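Local coordinates for pumilio domain-containing protein 7 (Caenorhabditis elegans, PDB 3V71), which binds a consensus sequence in mRNA 3'-UTRs and modulates mRNA expression and stability, acting redundantly with related PUF proteins in oocyte formation and early embryonic divisions, at residues Arg248-Leu260 against Phe279-Ile292. Sequence-based numbering, arbitrary orientation.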
loop_
_atom_site.group_PDB
_atom_site.type_symbol
_atom_site.label_atom_id
_atom_site.label_comp_id
_atom_site.label_asym_id
_atom_site.label_seq_id
_atom_site.Cartn_x
_atom_site.Cartn_y
_atom_site.Cartn_z
ATOM N N ARG A 248 -4.413 -0.418 16.178
ATOM C CA ARG A 248 -5.829 -0.228 15.911
ATOM C C ARG A 248 -6.476 0.417 17.128
ATOM O O ARG A 248 -7.128 1.461 17.036
ATOM C CB ARG A 248 -6.469 -1.583 15.631
ATOM C CG ARG A 248 -7.934 -1.541 15.285
ATOM C CD ARG A 248 -8.736 -2.393 16.251
ATOM N NE ARG A 248 -8.675 -3.827 15.972
ATOM C CZ ARG A 248 -8.484 -4.761 16.905
ATOM N NH1 ARG A 248 -8.314 -4.419 18.179
ATOM N NH2 ARG A 248 -8.453 -6.043 16.563
ATOM N N ASP A 249 -6.252 -0.212 18.278
ATOM C CA ASP A 249 -6.807 0.212 19.554
ATOM C C ASP A 249 -6.371 1.612 19.971
ATOM O O ASP A 249 -7.181 2.405 20.473
ATOM C CB ASP A 249 -6.415 -0.792 20.628
ATOM C CG ASP A 249 -6.970 -2.174 20.353
ATOM O OD1 ASP A 249 -7.791 -2.298 19.413
ATOM O OD2 ASP A 249 -6.592 -3.130 21.079
ATOM N N THR A 250 -5.094 1.911 19.771
ATOM C CA THR A 250 -4.574 3.222 20.127
ATOM C C THR A 250 -5.161 4.292 19.233
ATOM O O THR A 250 -5.504 5.377 19.699
ATOM C CB THR A 250 -3.059 3.281 19.980
ATOM O OG1 THR A 250 -2.482 2.103 20.555
ATOM C CG2 THR A 250 -2.513 4.528 20.669
ATOM N N ILE A 251 -5.256 3.983 17.941
ATOM C CA ILE A 251 -5.818 4.914 16.979
ATOM C C ILE A 251 -7.281 5.173 17.292
ATOM O O ILE A 251 -7.721 6.321 17.322
ATOM C CB ILE A 251 -5.690 4.382 15.555
ATOM C CG1 ILE A 251 -4.302 4.693 14.996
ATOM C CG2 ILE A 251 -6.746 5.000 14.655
ATOM C CD1 ILE A 251 -4.050 4.083 13.620
ATOM N N ILE A 252 -8.039 4.109 17.530
ATOM C CA ILE A 252 -9.431 4.266 17.941
ATOM C C ILE A 252 -9.533 5.039 19.256
ATOM O O ILE A 252 -10.332 5.963 19.392
ATOM C CB ILE A 252 -10.128 2.911 18.137
ATOM C CG1 ILE A 252 -10.367 2.220 16.798
ATOM C CG2 ILE A 252 -11.455 3.096 18.842
ATOM C CD1 ILE A 252 -11.132 0.918 16.936
ATOM N N ASP A 253 -8.707 4.652 20.222
ATOM C CA ASP A 253 -8.785 5.209 21.561
ATOM C C ASP A 253 -8.339 6.671 21.643
ATOM O O ASP A 253 -8.921 7.460 22.377
ATOM C CB ASP A 253 -7.982 4.342 22.535
ATOM C CG ASP A 253 -8.721 4.091 23.848
ATOM O OD1 ASP A 253 -9.531 4.958 24.251
ATOM O OD2 ASP A 253 -8.492 3.029 24.477
ATOM N N LYS A 254 -7.311 7.031 20.889
ATOM C CA LYS A 254 -6.753 8.375 20.973
ATOM C C LYS A 254 -7.400 9.364 20.004
ATOM O O LYS A 254 -7.696 10.502 20.367
ATOM C CB LYS A 254 -5.242 8.346 20.698
ATOM C CG LYS A 254 -4.441 7.359 21.535
ATOM C CD LYS A 254 -4.287 7.823 22.967
ATOM C CE LYS A 254 -3.364 9.020 23.066
ATOM N NZ LYS A 254 -3.325 9.524 24.473
ATOM N N CYS A 255 -7.625 8.929 18.772
ATOM C CA CYS A 255 -8.024 9.831 17.704
ATOM C C CYS A 255 -9.509 9.721 17.337
ATOM O O CYS A 255 -10.188 10.725 17.124
ATOM C CB CYS A 255 -7.152 9.565 16.470
ATOM S SG CYS A 255 -5.458 8.991 16.845
ATOM N N LEU A 256 -10.012 8.499 17.242
ATOM C CA LEU A 256 -11.375 8.334 16.754
ATOM C C LEU A 256 -12.405 8.657 17.821
ATOM O O LEU A 256 -13.325 9.440 17.586
ATOM C CB LEU A 256 -11.591 6.932 16.194
ATOM C CG LEU A 256 -10.491 6.532 15.218
ATOM C CD1 LEU A 256 -10.915 5.303 14.455
ATOM C CD2 LEU A 256 -10.139 7.677 14.268
ATOM N N LEU A 257 -12.255 8.055 18.995
ATOM C CA LEU A 257 -13.159 8.358 20.086
ATOM C C LEU A 257 -13.046 9.838 20.398
ATOM O O LEU A 257 -11.972 10.428 20.255
ATOM C CB LEU A 257 -12.835 7.515 21.313
ATOM C CG LEU A 257 -13.431 6.109 21.304
ATOM C CD1 LEU A 257 -13.218 5.442 22.649
ATOM C CD2 LEU A 257 -14.917 6.163 20.963
ATOM N N ARG A 258 -14.163 10.432 20.813
ATOM C CA ARG A 258 -14.223 11.854 21.126
ATOM C C ARG A 258 -14.236 12.654 19.836
ATOM O O ARG A 258 -14.530 13.845 19.849
ATOM C CB ARG A 258 -13.046 12.288 22.012
ATOM C CG ARG A 258 -13.124 11.836 23.471
ATOM C CD ARG A 258 -11.779 12.034 24.176
ATOM N NE ARG A 258 -11.861 11.852 25.625
ATOM C CZ ARG A 258 -11.970 12.847 26.504
ATOM N NH1 ARG A 258 -12.003 14.110 26.088
ATOM N NH2 ARG A 258 -12.042 12.581 27.803
ATOM N N ASN A 259 -13.928 11.987 18.726
ATOM C CA ASN A 259 -13.936 12.627 17.415
ATOM C C ASN A 259 -14.993 12.079 16.456
ATOM O O ASN A 259 -15.100 12.537 15.322
ATOM C CB ASN A 259 -12.564 12.505 16.761
ATOM C CG ASN A 259 -11.626 13.619 17.154
ATOM O OD1 ASN A 259 -12.054 14.740 17.406
ATOM N ND2 ASN A 259 -10.333 13.322 17.188
ATOM N N LEU A 260 -15.772 11.105 16.912
ATOM C CA LEU A 260 -16.714 10.396 16.044
ATOM C C LEU A 260 -17.626 11.297 15.227
ATOM O O LEU A 260 -17.717 11.152 14.018
ATOM C CB LEU A 260 -17.561 9.422 16.858
ATOM C CG LEU A 260 -16.805 8.201 17.372
ATOM C CD1 LEU A 260 -17.775 7.172 17.899
ATOM C CD2 LEU A 260 -15.956 7.607 16.271
ATOM N N PHE A 279 -14.218 -3.280 13.301
ATOM C CA PHE A 279 -13.083 -4.022 13.849
ATOM C C PHE A 279 -12.739 -3.731 15.301
ATOM O O PHE A 279 -11.902 -4.408 15.894
ATOM C CB PHE A 279 -11.855 -3.891 12.944
ATOM C CG PHE A 279 -12.076 -4.467 11.587
ATOM C CD1 PHE A 279 -12.031 -5.837 11.393
ATOM C CD2 PHE A 279 -12.400 -3.649 10.513
ATOM C CE1 PHE A 279 -12.273 -6.375 10.140
ATOM C CE2 PHE A 279 -12.645 -4.182 9.262
ATOM C CZ PHE A 279 -12.582 -5.546 9.076
ATOM N N ALA A 280 -13.401 -2.737 15.877
ATOM C CA ALA A 280 -13.187 -2.403 17.272
ATOM C C ALA A 280 -13.541 -3.600 18.145
ATOM O O ALA A 280 -14.581 -4.225 17.946
ATOM C CB ALA A 280 -14.032 -1.210 17.649
ATOM N N PRO A 281 -12.665 -3.930 19.110
ATOM C CA PRO A 281 -12.978 -4.900 20.166
ATOM C C PRO A 281 -14.185 -4.429 20.987
ATOM O O PRO A 281 -14.480 -3.229 20.994
ATOM C CB PRO A 281 -11.705 -4.902 21.027
ATOM C CG PRO A 281 -11.016 -3.612 20.711
ATOM C CD PRO A 281 -11.318 -3.356 19.270
ATOM N N PRO A 282 -14.858 -5.355 21.694
ATOM C CA PRO A 282 -16.164 -5.108 22.330
ATOM C C PRO A 282 -16.211 -3.914 23.301
ATOM O O PRO A 282 -17.235 -3.226 23.357
ATOM C CB PRO A 282 -16.435 -6.418 23.083
ATOM C CG PRO A 282 -15.084 -6.989 23.331
ATOM C CD PRO A 282 -14.293 -6.653 22.102
ATOM N N ALA A 283 -15.133 -3.680 24.047
ATOM C CA ALA A 283 -15.087 -2.581 25.011
ATOM C C ALA A 283 -14.869 -1.225 24.343
ATOM O O ALA A 283 -15.315 -0.194 24.844
ATOM C CB ALA A 283 -14.011 -2.834 26.049
ATOM N N LEU A 284 -14.158 -1.230 23.219
ATOM C CA LEU A 284 -14.006 -0.024 22.418
ATOM C C LEU A 284 -15.272 0.211 21.593
ATOM O O LEU A 284 -15.684 1.347 21.384
ATOM C CB LEU A 284 -12.768 -0.116 21.525
ATOM C CG LEU A 284 -11.461 0.274 22.215
ATOM C CD1 LEU A 284 -10.280 0.267 21.244
ATOM C CD2 LEU A 284 -11.599 1.638 22.862
ATOM N N LEU A 285 -15.892 -0.871 21.137
ATOM C CA LEU A 285 -17.151 -0.766 20.429
ATOM C C LEU A 285 -18.239 -0.200 21.339
ATOM O O LEU A 285 -19.054 0.631 20.911
ATOM C CB LEU A 285 -17.585 -2.128 19.895
ATOM C CG LEU A 285 -18.931 -2.096 19.165
ATOM C CD1 LEU A 285 -18.849 -1.239 17.908
ATOM C CD2 LEU A 285 -19.389 -3.489 18.826
ATOM N N HIS A 286 -18.251 -0.659 22.588
ATOM C CA HIS A 286 -19.244 -0.219 23.564
ATOM C C HIS A 286 -19.143 1.287 23.844
ATOM O O HIS A 286 -20.155 1.957 24.061
ATOM C CB HIS A 286 -19.120 -1.027 24.862
ATOM C CG HIS A 286 -19.917 -0.468 26.003
ATOM N ND1 HIS A 286 -21.266 -0.712 26.164
ATOM C CD2 HIS A 286 -19.555 0.330 27.039
ATOM C CE1 HIS A 286 -21.700 -0.088 27.245
ATOM N NE2 HIS A 286 -20.683 0.552 27.793
ATOM N N GLU A 287 -17.924 1.816 23.832
ATOM C CA GLU A 287 -17.711 3.234 24.078
ATOM C C GLU A 287 -17.953 4.076 22.829
ATOM O O GLU A 287 -18.191 5.277 22.915
ATOM C CB GLU A 287 -16.307 3.483 24.622
ATOM C CG GLU A 287 -15.968 2.660 25.849
ATOM C CD GLU A 287 -14.846 3.279 26.673
ATOM O OE1 GLU A 287 -14.483 4.445 26.391
ATOM O OE2 GLU A 287 -14.338 2.607 27.605
ATOM N N MET A 288 -17.883 3.457 21.661
ATOM C CA MET A 288 -18.223 4.175 20.446
ATOM C C MET A 288 -19.719 4.348 20.418
ATOM O O MET A 288 -20.223 5.455 20.207
ATOM C CB MET A 288 -17.758 3.424 19.207
ATOM C CG MET A 288 -16.351 3.778 18.789
ATOM S SD MET A 288 -15.567 2.432 17.898
ATOM C CE MET A 288 -15.930 2.885 16.198
ATOM N N MET A 289 -20.431 3.247 20.644
ATOM C CA MET A 289 -21.885 3.297 20.676
ATOM C C MET A 289 -22.324 4.324 21.708
ATOM O O MET A 289 -23.010 5.289 21.379
ATOM C CB MET A 289 -22.474 1.918 20.976
ATOM C CG MET A 289 -22.121 0.850 19.941
ATOM S SD MET A 289 -22.761 1.166 18.269
ATOM C CE MET A 289 -24.531 1.054 18.520
ATOM N N GLU A 290 -21.893 4.111 22.952
ATOM C CA GLU A 290 -22.168 5.003 24.074
ATOM C C GLU A 290 -21.977 6.463 23.670
ATOM O O GLU A 290 -22.855 7.291 23.886
ATOM C CB GLU A 290 -21.258 4.631 25.257
ATOM C CG GLU A 290 -21.308 5.560 26.484
ATOM C CD GLU A 290 -20.395 5.096 27.643
ATOM O OE1 GLU A 290 -20.688 5.450 28.813
ATOM O OE2 GLU A 290 -19.385 4.389 27.388
ATOM N N GLU A 291 -20.836 6.774 23.071
ATOM C CA GLU A 291 -20.556 8.136 22.625
ATOM C C GLU A 291 -21.538 8.629 21.570
ATOM O O GLU A 291 -22.072 9.728 21.683
ATOM C CB GLU A 291 -19.130 8.251 22.091
ATOM C CG GLU A 291 -18.806 9.627 21.537
ATOM C CD GLU A 291 -17.380 9.722 21.011
ATOM O OE1 GLU A 291 -16.568 8.832 21.341
ATOM O OE2 GLU A 291 -17.071 10.679 20.260
ATOM N N ILE A 292 -21.772 7.818 20.542
ATOM C CA ILE A 292 -22.695 8.178 19.465
ATOM C C ILE A 292 -24.086 8.523 19.973
ATOM O O ILE A 292 -24.750 9.411 19.435
ATOM C CB ILE A 292 -22.827 7.043 18.425
ATOM C CG1 ILE A 292 -21.654 7.081 17.446
ATOM C CG2 ILE A 292 -24.130 7.173 17.657
ATOM C CD1 ILE A 292 -21.413 8.465 16.854
#
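The Arg248 guanidinium has the carbonyl oxygen of Phe279 over one face, 3.2 Å above its plane and displaced toward the rim, too badly angled for a hydrogen bond from NE. At its edge, in plane, NH1 forms a salt bridge with Asp249, 2.5 Å to OD1, while the Pro281 ring approaches obliquely through CD. A second flat group, the Glu291 carboxylate, reaches out on an extended side chain, CG opposite the backbone N (chi1 177°), to the type II turn of Leu256-Asn259. There Arg258 N gives Glu291 OE1 a nearly straight hydrogen bond of 2.9 Å (173°) on the syn side, somewhat out of the carboxylate plane, and OE2 a weak one. Between these polar ends run helices 248-256 and 282-292, inclined by 21° with axes 11.0 Å apart. Leu284 spreads its two methyls over the first helix: CD1 lies against Ile252 CG2, and CD2 meets Asp253 and Leu257 CD1. Leu257 CD2 packs on Met288 CG from nearly a right angle, and Leu260 CD1 lies 3.8 Å from the same CG. Substituting an alanine for Arg248 would probably leave Asp249 without its salt-bridge partner and uncover the Phe279 carbonyl and the Pro281 ring. Arg248 also touches Ile238 of helix 231-238, and Met288 touches Phe277 of helix 269-279. The helix pair joins consecutive parts of the Pumilio array, consistent with the predicted repeats. With its N-H taken up by a carboxylate, the Leu256-Asn259 turn is probably fixed against helix 282-292, while the Arg248-Asp249 ion pair lies beside Pro281.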